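Long-range contacts in butyrophilin subfamily 1 member A1 (Bos taurus, PDB 4HH8), which may help secrete milk-fat droplets as a membrane receptor and probably restrains T-cell activation, here represented by its two extracellular immunoglobulin domains: residues D16-P21 against R37-V42; P23-V28 against K126-G131; G29-L34 against A94-E99; W51-V56 against A102-E107. The protein carries 1 engineered substitution. All coordinates share one frame; numbering follows the deposited sequence.

Interaction 1: residues D16-P21 against R37-V42. Unlike the reference sequence in segment 16-21: Pro21 (reference Gln).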
loop_
_atom_site.group_PDB
_atom_site.type_symbol
_atom_site.label_atom_id
_atom_site.label_comp_id
_atom_site.label_asym_id
_atom_site.label_seq_id
_atom_site.Cartn_x
_atom_site.Cartn_y
_atom_site.Cartn_z
ATOM N N ASP A 16 18.680 -13.153 -18.237
ATOM C CA ASP A 16 17.315 -12.989 -17.738
ATOM C C ASP A 16 17.210 -11.802 -16.788
ATOM O O ASP A 16 18.211 -11.248 -16.302
ATOM C CB ASP A 16 16.764 -14.278 -17.075
ATOM C CG ASP A 16 16.666 -15.452 -18.061
ATOM O OD1 ASP A 16 15.922 -15.339 -19.077
ATOM O OD2 ASP A 16 17.351 -16.489 -17.821
ATOM N N VAL A 17 15.968 -11.419 -16.558
ATOM C CA VAL A 17 15.613 -10.304 -15.702
ATOM C C VAL A 17 14.755 -10.912 -14.599
ATOM O O VAL A 17 13.745 -11.522 -14.884
ATOM C CB VAL A 17 14.809 -9.243 -16.477
ATOM C CG1 VAL A 17 14.184 -8.243 -15.506
ATOM C CG2 VAL A 17 15.686 -8.537 -17.445
ATOM N N ILE A 18 15.179 -10.732 -13.353
ATOM C CA ILE A 18 14.488 -11.273 -12.202
ATOM C C ILE A 18 13.834 -10.174 -11.373
ATOM O O ILE A 18 14.486 -9.204 -11.023
ATOM C CB ILE A 18 15.479 -12.036 -11.279
ATOM C CG1 ILE A 18 16.422 -12.912 -12.098
ATOM C CG2 ILE A 18 14.704 -12.924 -10.279
ATOM C CD1 ILE A 18 17.500 -13.592 -11.262
ATOM N N GLY A 19 12.558 -10.330 -11.027
ATOM C CA GLY A 19 11.915 -9.398 -10.100
ATOM C C GLY A 19 12.054 -9.861 -8.653
ATOM O O GLY A 19 12.586 -10.934 -8.400
ATOM N N PRO A 20 11.595 -9.053 -7.684
ATOM C CA PRO A 20 11.765 -9.499 -6.280
ATOM C C PRO A 20 10.936 -10.736 -5.916
ATOM O O PRO A 20 9.892 -10.976 -6.533
ATOM C CB PRO A 20 11.305 -8.288 -5.448
ATOM C CG PRO A 20 11.061 -7.155 -6.454
ATOM C CD PRO A 20 10.866 -7.773 -7.794
ATOM N N PRO A 21 11.391 -11.515 -4.900
ATOM C CA PRO A 21 10.615 -12.667 -4.375
ATOM C C PRO A 21 9.188 -12.264 -4.011
ATOM O O PRO A 21 8.227 -13.008 -4.285
ATOM C CB PRO A 21 11.354 -13.045 -3.080
ATOM C CG PRO A 21 12.730 -12.467 -3.211
ATOM C CD PRO A 21 12.666 -11.315 -4.173
ATOM N N ARG A 37 16.864 -7.206 -11.413
ATOM C CA ARG A 37 18.274 -7.489 -11.677
ATOM C C ARG A 37 18.439 -8.464 -12.822
ATOM O O ARG A 37 17.551 -9.274 -13.104
ATOM C CB ARG A 37 19.026 -7.968 -10.416
ATOM C CG ARG A 37 18.426 -9.203 -9.746
ATOM C CD ARG A 37 19.373 -9.948 -8.779
ATOM N NE ARG A 37 18.827 -11.295 -8.498
ATOM C CZ ARG A 37 19.115 -12.069 -7.440
ATOM N NH1 ARG A 37 19.972 -11.664 -6.494
ATOM N NH2 ARG A 37 18.530 -13.262 -7.323
ATOM N N LEU A 38 19.586 -8.357 -13.483
ATOM C CA LEU A 38 19.970 -9.315 -14.503
ATOM C C LEU A 38 20.442 -10.614 -13.873
ATOM O O LEU A 38 21.033 -10.589 -12.790
ATOM C CB LEU A 38 21.090 -8.733 -15.377
ATOM C CG LEU A 38 20.627 -7.670 -16.387
ATOM C CD1 LEU A 38 21.791 -7.216 -17.279
ATOM C CD2 LEU A 38 19.446 -8.124 -17.253
ATOM N N SER A 39 20.179 -11.726 -14.569
ATOM C CA SER A 39 20.823 -13.028 -14.340
ATOM C C SER A 39 21.420 -13.471 -15.671
ATOM O O SER A 39 20.698 -13.608 -16.658
ATOM C CB SER A 39 19.838 -14.106 -13.882
ATOM O OG SER A 39 20.536 -15.189 -13.262
ATOM N N PRO A 40 22.734 -13.676 -15.723
ATOM C CA PRO A 40 23.763 -13.560 -14.681
ATOM C C PRO A 40 24.024 -12.122 -14.273
ATOM O O PRO A 40 23.541 -11.188 -14.926
ATOM C CB PRO A 40 25.006 -14.116 -15.369
ATOM C CG PRO A 40 24.726 -13.849 -16.825
ATOM C CD PRO A 40 23.300 -14.107 -17.012
ATOM N N ASN A 41 24.822 -11.945 -13.227
ATOM C CA ASN A 41 25.069 -10.624 -12.674
ATOM C C ASN A 41 26.064 -9.792 -13.497
ATOM O O ASN A 41 27.116 -9.366 -13.011
ATOM C CB ASN A 41 25.476 -10.740 -11.208
ATOM C CG ASN A 41 26.632 -11.682 -11.000
ATOM O OD1 ASN A 41 26.822 -12.653 -11.751
ATOM N ND2 ASN A 41 27.437 -11.389 -9.995
ATOM N N VAL A 42 25.702 -9.542 -14.750
ATOM C CA VAL A 42 26.532 -8.727 -15.630
ATOM C C VAL A 42 26.099 -7.255 -15.607
ATOM O O VAL A 42 24.991 -6.953 -15.216
ATOM C CB VAL A 42 26.551 -9.308 -17.085
ATOM C CG1 VAL A 42 27.324 -10.633 -17.102
ATOM C CG2 VAL A 42 25.129 -9.495 -17.660
#
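Strand 16-18 lies antiparallel to the end of strand 32-39, pairing Asp16 with Ser39, Val17 with Leu38 and Ile18 with Arg37; the two short segments approach to 4.5 Å with 137° between their directions. Asp16 and Ser39 exchange two backbone bonds, Asp16 N to Ser39 O at 2.6 Å and Ser39 N to Asp16 O at 2.7 Å. Ile18 and Arg37 do the same, with Ile18 N 2.8 Å from Arg37 O and Arg37 N 3.1 Å from Ile18 O. Between them, the non-hydrogen-bonded pair Val17 and Leu38 turns inward, Val17 CG2 meeting Leu38 CD2 at 3.8 Å, and both side chains rest on Phe112 of the opposite sheet. On the other face, Ile18 stretches its CD1 methyl across to Ser39 CB, 3.5 Å away. With CG between the backbone N and the carbonyl carbon (chi1 57°), the extended Arg37 chain passes at a slant across this methyl, bringing NE to 3.8 Å from Ile18 CD1, which sits at the guanidinium edge. Replacing Ile18 by an alanine would probably leave Ser39 CB without this apolar neighbour and the Arg37 head freer to swing. The first strand of this V-set domain is thus held at the sheet edge by main-chain bonds, with an apolar inner face and a mixed outer one.

Interaction 2: residues P23-V28 against K126-G131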
loop_
_atom_site.group_PDB
_atom_site.type_symbol
_atom_site.label_atom_id
_atom_site.label_comp_id
_atom_site.label_asym_id
_atom_site.label_seq_id
_atom_site.Cartn_x
_atom_site.Cartn_y
_atom_site.Cartn_z
ATOM N N PRO A 23 6.093 -8.803 -3.002
ATOM C CA PRO A 23 5.666 -7.408 -3.218
ATOM C C PRO A 23 6.554 -6.442 -2.466
ATOM O O PRO A 23 7.084 -6.803 -1.414
ATOM C CB PRO A 23 4.258 -7.383 -2.615
ATOM C CG PRO A 23 3.740 -8.812 -2.816
ATOM C CD PRO A 23 4.961 -9.675 -2.602
ATOM N N ILE A 24 6.754 -5.243 -3.016
ATOM C CA ILE A 24 7.406 -4.163 -2.275
ATOM C C ILE A 24 6.351 -3.426 -1.494
ATOM O O ILE A 24 5.314 -3.038 -2.041
ATOM C CB ILE A 24 8.143 -3.130 -3.176
ATOM C CG1 ILE A 24 9.109 -3.837 -4.142
ATOM C CG2 ILE A 24 8.906 -2.075 -2.293
ATOM C CD1 ILE A 24 10.231 -4.609 -3.455
ATOM N N LEU A 25 6.625 -3.218 -0.214
ATOM C CA LEU A 25 5.675 -2.541 0.663
ATOM C C LEU A 25 6.078 -1.092 0.778
ATOM O O LEU A 25 7.222 -0.809 1.113
ATOM C CB LEU A 25 5.708 -3.197 2.037
ATOM C CG LEU A 25 4.590 -2.927 3.053
ATOM C CD1 LEU A 25 3.234 -2.825 2.377
ATOM C CD2 LEU A 25 4.579 -4.013 4.149
ATOM N N ALA A 26 5.147 -0.177 0.519
ATOM C CA ALA A 26 5.442 1.257 0.545
ATOM C C ALA A 26 4.357 2.083 1.273
ATOM O O ALA A 26 3.173 1.969 0.963
ATOM C CB ALA A 26 5.605 1.758 -0.867
ATOM N N VAL A 27 4.767 2.905 2.227
ATOM C CA VAL A 27 3.836 3.760 2.943
ATOM C C VAL A 27 3.494 5.023 2.115
ATOM O O VAL A 27 4.384 5.620 1.498
ATOM C CB VAL A 27 4.400 4.120 4.322
ATOM C CG1 VAL A 27 3.550 5.201 4.987
ATOM C CG2 VAL A 27 4.457 2.884 5.177
ATOM N N VAL A 28 2.220 5.409 2.087
ATOM C CA VAL A 28 1.781 6.647 1.402
ATOM C C VAL A 28 2.626 7.848 1.875
ATOM O O VAL A 28 2.867 8.027 3.061
ATOM C CB VAL A 28 0.237 6.893 1.573
ATOM C CG1 VAL A 28 -0.191 8.338 1.191
ATOM C CG2 VAL A 28 -0.566 5.901 0.737
ATOM N N LYS A 126 2.970 -2.643 -3.211
ATOM C CA LYS A 126 1.814 -2.659 -2.313
ATOM C C LYS A 126 1.864 -1.432 -1.458
ATOM O O LYS A 126 2.758 -1.319 -0.665
ATOM C CB LYS A 126 1.845 -3.882 -1.377
ATOM C CG LYS A 126 1.506 -5.223 -2.040
ATOM C CD LYS A 126 0.058 -5.329 -2.362
ATOM C CE LYS A 126 -0.304 -6.748 -2.635
ATOM N NZ LYS A 126 -1.743 -6.748 -2.912
ATOM N N VAL A 127 0.867 -0.557 -1.564
ATOM C CA VAL A 127 0.879 0.693 -0.828
ATOM C C VAL A 127 0.001 0.564 0.398
ATOM O O VAL A 127 -1.025 -0.114 0.345
ATOM C CB VAL A 127 0.406 1.912 -1.680
ATOM C CG1 VAL A 127 0.429 3.146 -0.820
ATOM C CG2 VAL A 127 1.268 2.062 -2.964
ATOM N N ALA A 128 0.406 1.211 1.480
ATOM C CA ALA A 128 -0.322 1.166 2.719
ATOM C C ALA A 128 -0.354 2.546 3.386
ATOM O O ALA A 128 0.572 3.337 3.252
ATOM C CB ALA A 128 0.307 0.148 3.664
ATOM N N ALA A 129 -1.446 2.850 4.066
ATOM C CA ALA A 129 -1.469 4.013 4.933
ATOM C C ALA A 129 -2.114 3.573 6.189
ATOM O O ALA A 129 -3.071 2.796 6.173
ATOM C CB ALA A 129 -2.252 5.140 4.325
ATOM N N LEU A 130 -1.605 4.106 7.269
ATOM C CA LEU A 130 -2.130 3.872 8.572
ATOM C C LEU A 130 -2.951 5.080 8.969
ATOM O O LEU A 130 -2.469 6.197 8.847
ATOM C CB LEU A 130 -0.934 3.783 9.463
ATOM C CG LEU A 130 -1.110 3.232 10.839
ATOM C CD1 LEU A 130 -1.300 1.716 10.762
ATOM C CD2 LEU A 130 0.269 3.620 11.256
ATOM N N GLY A 131 -4.175 4.869 9.435
ATOM C CA GLY A 131 -5.091 5.991 9.704
ATOM C C GLY A 131 -5.064 6.564 11.098
ATOM O O GLY A 131 -4.130 6.306 11.855
#
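Leu25, Ala26 and Val27 of strand 24-27 pair in parallel with Lys126, Val127 and Ala128, the edge pairing of strand A' with strand G that is characteristic of immunoglobulin V-set domains and also found in I-set ones. The backbones are joined by four hydrogen bonds: Lys126 N to Ile24 O at 2.6 Å, then Ala26 N to Lys126 O, Ala128 N to Ala26 O and Val28 N to Ala128 O, each at 2.9 Å. The first is nearly straight at both ends, whereas the other donors arrive tilted by about 20° from the carbonyl planes. In this fold the N-terminal strand is split: residues 16-18 belong to one sheet of the sandwich and 24-27 cross to the other, so the A' strand runs alongside the last strand in the same direction. Ala26 and Val127 face the interior, Ala26 resting on Ala32 of the opposite sheet. On the outer face, Leu25 has its CG anti to the backbone N (chi1 -165°), which carries CD1 over the neighbouring strand to 3.4 Å from Lys126 O. Lys126 bends at its second torsion, and its CG packs on Pro23 CB at 3.5 Å before the chain leads away. The valine contact is tight: Val28 CG2 presses on Val127 CG1 at 3.3 Å, the two side chains meeting at about a right angle, while the same Val28 methyl touches Ala129 CB at 4.0 Å. From Ala129 the chain passes on to the second domain, where Asn208 ND2 donates to Ala129 O.

Interaction 3: residues G29-L34 against A94-E99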
loop_
_atom_site.group_PDB
_atom_site.type_symbol
_atom_site.label_atom_id
_atom_site.label_comp_id
_atom_site.label_asym_id
_atom_site.label_seq_id
_atom_site.Cartn_x
_atom_site.Cartn_y
_atom_site.Cartn_z
ATOM N N GLY A 29 3.111 8.642 0.934
ATOM C CA GLY A 29 3.927 9.803 1.268
ATOM C C GLY A 29 5.412 9.497 1.337
ATOM O O GLY A 29 6.205 10.428 1.380
ATOM N N GLU A 30 5.800 8.215 1.391
ATOM C CA GLU A 30 7.237 7.856 1.400
ATOM C C GLU A 30 7.708 7.482 0.008
ATOM O O GLU A 30 6.917 7.405 -0.923
ATOM C CB GLU A 30 7.555 6.669 2.321
ATOM C CG GLU A 30 6.921 6.642 3.713
ATOM C CD GLU A 30 7.310 7.791 4.612
ATOM O OE1 GLU A 30 8.491 8.236 4.562
ATOM O OE2 GLU A 30 6.420 8.244 5.385
ATOM N N ASP A 31 9.004 7.224 -0.135
ATOM C CA ASP A 31 9.530 6.718 -1.385
ATOM C C ASP A 31 9.506 5.205 -1.399
ATOM O O ASP A 31 9.604 4.569 -0.354
ATOM C CB ASP A 31 10.949 7.239 -1.625
ATOM C CG ASP A 31 11.045 8.775 -1.465
ATOM O OD1 ASP A 31 9.982 9.462 -1.528
ATOM O OD2 ASP A 31 12.181 9.274 -1.245
ATOM N N ALA A 32 9.361 4.632 -2.582
ATOM C CA ALA A 32 9.523 3.213 -2.754
ATOM C C ALA A 32 10.519 2.949 -3.860
ATOM O O ALA A 32 10.651 3.735 -4.800
ATOM C CB ALA A 32 8.210 2.542 -3.092
ATOM N N GLU A 33 11.172 1.802 -3.758
ATOM C CA GLU A 33 12.121 1.352 -4.754
ATOM C C GLU A 33 11.645 0.040 -5.304
ATOM O O GLU A 33 11.342 -0.859 -4.532
ATOM C CB GLU A 33 13.528 1.237 -4.140
ATOM C CG GLU A 33 14.072 2.656 -3.742
ATOM C CD GLU A 33 15.570 2.654 -3.361
ATOM O OE1 GLU A 33 16.273 1.687 -3.681
ATOM O OE2 GLU A 33 16.034 3.605 -2.703
ATOM N N LEU A 34 11.573 -0.040 -6.634
ATOM C CA LEU A 34 11.148 -1.217 -7.379
ATOM C C LEU A 34 12.351 -1.843 -8.065
ATOM O O LEU A 34 12.740 -1.409 -9.124
ATOM C CB LEU A 34 10.120 -0.851 -8.434
ATOM C CG LEU A 34 8.697 -0.530 -7.963
ATOM C CD1 LEU A 34 8.661 0.264 -6.663
ATOM C CD2 LEU A 34 7.964 0.203 -9.058
ATOM N N ALA A 94 17.072 -0.114 -9.620
ATOM C CA ALA A 94 15.696 0.024 -9.160
ATOM C C ALA A 94 15.244 1.370 -9.645
ATOM O O ALA A 94 16.079 2.195 -10.001
ATOM C CB ALA A 94 15.616 -0.057 -7.639
ATOM N N VAL A 95 13.929 1.560 -9.694
ATOM C CA VAL A 95 13.334 2.859 -9.939
ATOM C C VAL A 95 12.813 3.285 -8.595
ATOM O O VAL A 95 12.092 2.512 -7.956
ATOM C CB VAL A 95 12.194 2.799 -10.986
ATOM C CG1 VAL A 95 11.363 4.095 -10.991
ATOM C CG2 VAL A 95 12.800 2.648 -12.348
ATOM N N ARG A 96 13.242 4.468 -8.145
ATOM C CA ARG A 96 12.721 5.109 -6.967
ATOM C C ARG A 96 11.500 5.964 -7.346
ATOM O O ARG A 96 11.591 6.835 -8.226
ATOM C CB ARG A 96 13.788 5.967 -6.293
ATOM C CG ARG A 96 13.346 6.454 -4.891
ATOM C CD ARG A 96 14.464 7.140 -4.074
ATOM N NE ARG A 96 15.020 8.304 -4.752
ATOM C CZ ARG A 96 15.132 9.536 -4.234
ATOM N NH1 ARG A 96 14.722 9.805 -2.990
ATOM N NH2 ARG A 96 15.674 10.517 -4.968
ATOM N N ILE A 97 10.353 5.666 -6.734
ATOM C CA ILE A 97 9.179 6.495 -6.899
ATOM C C ILE A 97 8.978 7.296 -5.630
ATOM O O ILE A 97 8.822 6.729 -4.558
ATOM C CB ILE A 97 7.912 5.692 -7.215
ATOM C CG1 ILE A 97 8.187 4.718 -8.357
ATOM C CG2 ILE A 97 6.743 6.666 -7.600
ATOM C CD1 ILE A 97 7.015 3.824 -8.676
ATOM N N GLN A 98 9.014 8.618 -5.754
ATOM C CA GLN A 98 8.888 9.492 -4.594
ATOM C C GLN A 98 7.456 9.792 -4.287
ATOM O O GLN A 98 6.607 9.799 -5.197
ATOM C CB GLN A 98 9.612 10.811 -4.829
ATOM C CG GLN A 98 11.107 10.630 -4.919
ATOM C CD GLN A 98 11.831 11.942 -5.127
ATOM O OE1 GLN A 98 11.301 12.879 -5.750
ATOM N NE2 GLN A 98 13.052 12.021 -4.601
ATOM N N GLU A 99 7.196 10.032 -2.998
ATOM C CA GLU A 99 5.884 10.437 -2.533
ATOM C C GLU A 99 4.789 9.496 -3.028
ATOM O O GLU A 99 3.873 9.899 -3.789
ATOM C CB GLU A 99 5.618 11.903 -2.893
ATOM C CG GLU A 99 5.865 12.823 -1.674
ATOM C CD GLU A 99 6.858 13.961 -1.961
ATOM O OE1 GLU A 99 6.454 14.947 -2.628
ATOM O OE2 GLU A 99 8.036 13.880 -1.505
#
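Four backbone hydrogen bonds join Ala32 and Leu34 to Ile97 and Val95 in an antiparallel pairing: Ala32 N to Ile97 O at 2.9 Å, Ile97 N to Ala32 O at 2.7 Å, Leu34 N to Val95 O at 2.9 Å, and the longer Val95 N to Leu34 O at 3.2 Å. Glu33 and Arg96 form the non-hydrogen-bonded pair between them. These are strands B and E of the V-set sandwich, in the middle of its four-stranded sheet. Apolar contact fills the inner face, where Leu34 CD2 meets Ile97 CD1 at 3.8 Å and both side chains also pack on Tyr108 of the other sheet. The polar contacts gather on the outer face and at the strand end, centred on the Asp31 carboxylate, which serves two partners. Its OD1 takes the Glu99 N-H at 3.2 Å on the anti side. Its OD2 makes a salt bridge with Arg96 NH1 at 3.1 Å, a weak hydrogen bond bent to 124° at the hydrogen, with the carboxylate and guanidinium planes 76° apart. Arg96 folds at its third torsion (chi3 59°), bringing its head back toward Asp31; one guanidinium face is covered near its rim by the Gln98 amide, with Gln98 CD 3.9 Å above the plane. On the same outer face, Glu33 CG meets Arg96 CG where the two chains cross at a slant.

Interaction 4: residues W51-V56 against A102-E107; sequences WFREKV and ASDDGE
Hydrogen bonding here comes from one side chain: Arg53 reaches across with NH1 and NH2 and grips the carbonyl oxygen of Ser103 end-on, both nitrogens standing 3.0 Å from Ser103 O. That oxygen lies in the guanidinium plane, so the forked grip aims the head at Ser103 O but does not by itself set its turn about that line. The chain is straight to CD and then bends (chi3 84°), bringing the head up to the 3-10 turn at 102-104. Electrostatic contacts surround it. Asp104 O lies 3.7 Å above one guanidinium face, near its rim, and Asp105 O is only 2.9 Å from Arg53 NH2, at too poor an angle to count as bonded. The Asp104 carboxylate is near but not paired with Arg53, its salt bridge going to Arg80. Van der Waals contact is slight: Arg53 CG lies 3.9 Å from Glu107 O. A CB at Gly106 would crowd Arg53 NH2, and the backbone angles there call for glycine anyway. With a leucine in place of Arg53, Ser103 O would probably lose both donors and the turn one of its ties to strand 48-52. Asp104 to Cys110 spell the Asp-x-Gly-x-Tyr-x-Cys immunoglobulin signature, and Tyr108 OH bonds back to Asp104 O as a tyrosine corner. The contact therefore joins the residue following strand 48-52 to the turn entering its sheet neighbour, strand 106-114, whose other flank is strand 117-128.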
loop_
_atom_site.group_PDB
_atom_site.type_symbol
_atom_site.label_atom_id
_atom_site.label_comp_id
_atom_site.label_asym_id
_atom_site.label_seq_id
_atom_site.Cartn_x
_atom_site.Cartn_y
_atom_site.Cartn_z
ATOM N N TRP A 51 10.577 0.881 -16.907
ATOM C CA TRP A 51 9.527 0.403 -16.006
ATOM C C TRP A 51 8.199 0.910 -16.539
ATOM O O TRP A 51 8.098 2.056 -16.988
ATOM C CB TRP A 51 9.754 0.910 -14.586
ATOM C CG TRP A 51 10.619 0.059 -13.734
ATOM C CD1 TRP A 51 10.223 -0.705 -12.700
ATOM C CD2 TRP A 51 12.040 -0.080 -13.817
ATOM N NE1 TRP A 51 11.301 -1.316 -12.119
ATOM C CE2 TRP A 51 12.431 -0.948 -12.789
ATOM C CE3 TRP A 51 13.025 0.506 -14.622
ATOM C CZ2 TRP A 51 13.758 -1.307 -12.562
ATOM C CZ3 TRP A 51 14.357 0.157 -14.406
ATOM C CH2 TRP A 51 14.707 -0.754 -13.372
ATOM N N PHE A 52 7.182 0.056 -16.536
ATOM C CA PHE A 52 5.875 0.470 -17.025
ATOM C C PHE A 52 4.772 -0.266 -16.290
ATOM O O PHE A 52 5.025 -1.240 -15.558
ATOM C CB PHE A 52 5.770 0.300 -18.553
ATOM C CG PHE A 52 5.847 -1.135 -19.038
ATOM C CD1 PHE A 52 4.683 -1.862 -19.281
ATOM C CD2 PHE A 52 7.078 -1.742 -19.279
ATOM C CE1 PHE A 52 4.723 -3.160 -19.735
ATOM C CE2 PHE A 52 7.147 -3.042 -19.750
ATOM C CZ PHE A 52 5.953 -3.761 -19.993
ATOM N N ARG A 53 3.545 0.193 -16.488
ATOM C CA ARG A 53 2.415 -0.432 -15.843
ATOM C C ARG A 53 1.592 -1.198 -16.863
ATOM O O ARG A 53 1.891 -2.352 -17.177
ATOM C CB ARG A 53 1.623 0.611 -15.074
ATOM C CG ARG A 53 2.332 0.968 -13.776
ATOM C CD ARG A 53 1.620 1.961 -12.956
ATOM N NE ARG A 53 0.595 1.361 -12.121
ATOM C CZ ARG A 53 -0.099 2.048 -11.219
ATOM N NH1 ARG A 53 0.127 3.342 -11.065
ATOM N NH2 ARG A 53 -1.039 1.466 -10.496
ATOM N N GLU A 54 0.598 -0.544 -17.437
ATOM C CA GLU A 54 -0.291 -1.220 -18.362
ATOM C C GLU A 54 0.223 -1.114 -19.807
ATOM O O GLU A 54 0.290 -2.128 -20.500
ATOM C CB GLU A 54 -1.742 -0.745 -18.157
ATOM C CG GLU A 54 -2.473 -1.549 -17.035
ATOM C CD GLU A 54 -3.167 -0.669 -15.974
ATOM O OE1 GLU A 54 -4.039 0.167 -16.343
ATOM O OE2 GLU A 54 -2.849 -0.819 -14.760
ATOM N N LYS A 55 0.618 0.081 -20.252
ATOM C CA LYS A 55 1.209 0.232 -21.590
ATOM C C LYS A 55 2.740 0.360 -21.505
ATOM O O LYS A 55 3.247 1.057 -20.622
ATOM C CB LYS A 55 0.633 1.468 -22.290
ATOM C CG LYS A 55 -0.828 1.338 -22.770
ATOM C CD LYS A 55 -1.310 2.630 -23.483
ATOM C CE LYS A 55 -2.852 2.661 -23.620
ATOM N NZ LYS A 55 -3.296 2.960 -25.026
ATOM N N VAL A 56 3.462 -0.291 -22.428
ATOM C CA VAL A 56 4.929 -0.125 -22.548
ATOM C C VAL A 56 5.327 1.343 -22.678
ATOM O O VAL A 56 6.366 1.769 -22.154
ATOM C CB VAL A 56 5.563 -0.927 -23.738
ATOM C CG1 VAL A 56 5.196 -2.406 -23.676
ATOM C CG2 VAL A 56 5.173 -0.326 -25.082
ATOM N N ALA A 102 -1.806 6.085 -3.075
ATOM C CA ALA A 102 -2.690 4.935 -3.285
ATOM C C ALA A 102 -2.815 4.480 -4.746
ATOM O O ALA A 102 -2.825 3.285 -5.034
ATOM C CB ALA A 102 -4.075 5.226 -2.697
ATOM N N SER A 103 -2.910 5.424 -5.672
ATOM C CA SER A 103 -2.966 5.101 -7.112
ATOM C C SER A 103 -1.703 4.422 -7.678
ATOM O O SER A 103 -1.763 3.803 -8.749
ATOM C CB SER A 103 -3.231 6.378 -7.916
ATOM O OG SER A 103 -2.284 7.367 -7.523
ATOM N N ASP A 104 -0.569 4.533 -6.972
ATOM C CA ASP A 104 0.667 3.847 -7.358
ATOM C C ASP A 104 0.654 2.341 -7.074
ATOM O O ASP A 104 1.514 1.596 -7.587
ATOM C CB ASP A 104 1.856 4.467 -6.635
ATOM C CG ASP A 104 2.104 5.887 -7.065
ATOM O OD1 ASP A 104 1.893 6.172 -8.271
ATOM O OD2 ASP A 104 2.528 6.697 -6.222
ATOM N N ASP A 105 -0.301 1.890 -6.256
ATOM C CA ASP A 105 -0.460 0.454 -5.951
ATOM C C ASP A 105 -0.733 -0.355 -7.212
ATOM O O ASP A 105 -1.531 0.060 -8.050
ATOM C CB ASP A 105 -1.652 0.278 -5.014
ATOM C CG ASP A 105 -1.704 -1.095 -4.388
ATOM O OD1 ASP A 105 -1.309 -1.228 -3.218
ATOM O OD2 ASP A 105 -2.132 -2.043 -5.060
ATOM N N GLY A 106 -0.064 -1.498 -7.345
ATOM C CA GLY A 106 -0.317 -2.398 -8.462
ATOM C C GLY A 106 0.924 -3.069 -9.018
ATOM O O GLY A 106 1.998 -3.061 -8.409
ATOM N N GLU A 107 0.766 -3.618 -10.208
ATOM C CA GLU A 107 1.790 -4.419 -10.879
ATOM C C GLU A 107 2.626 -3.519 -11.772
ATOM O O GLU A 107 2.092 -2.696 -12.532
ATOM C CB GLU A 107 1.100 -5.489 -11.745
ATOM C CG GLU A 107 2.063 -6.453 -12.440
ATOM C CD GLU A 107 1.368 -7.348 -13.493
ATOM O OE1 GLU A 107 0.951 -8.475 -13.110
ATOM O OE2 GLU A 107 1.221 -6.909 -14.683
#

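All four contacts lie in the V-set domain, and none of them adjoins a bound ligand in this structure. Interactions 1 and 3 share strand 32-39, with centres about 20 Å apart, whereas interactions 2 and 4 lie in the opposite sheet. The split first strand connects interaction 1 to interaction 2, about 24 Å away between centres. Across the sandwich, Ala26 CB of interaction 2 packs on Ala32 CB of interaction 3 at 3.5 Å, and Trp51 of interaction 4 lies against Val95 of interaction 3. Interaction 4 ties into interaction 2 through Asp105 OD1, a probable acceptor from Val127 N at 2.8 Å. The disulfide Cys36-Cys110 also bridges the sheets.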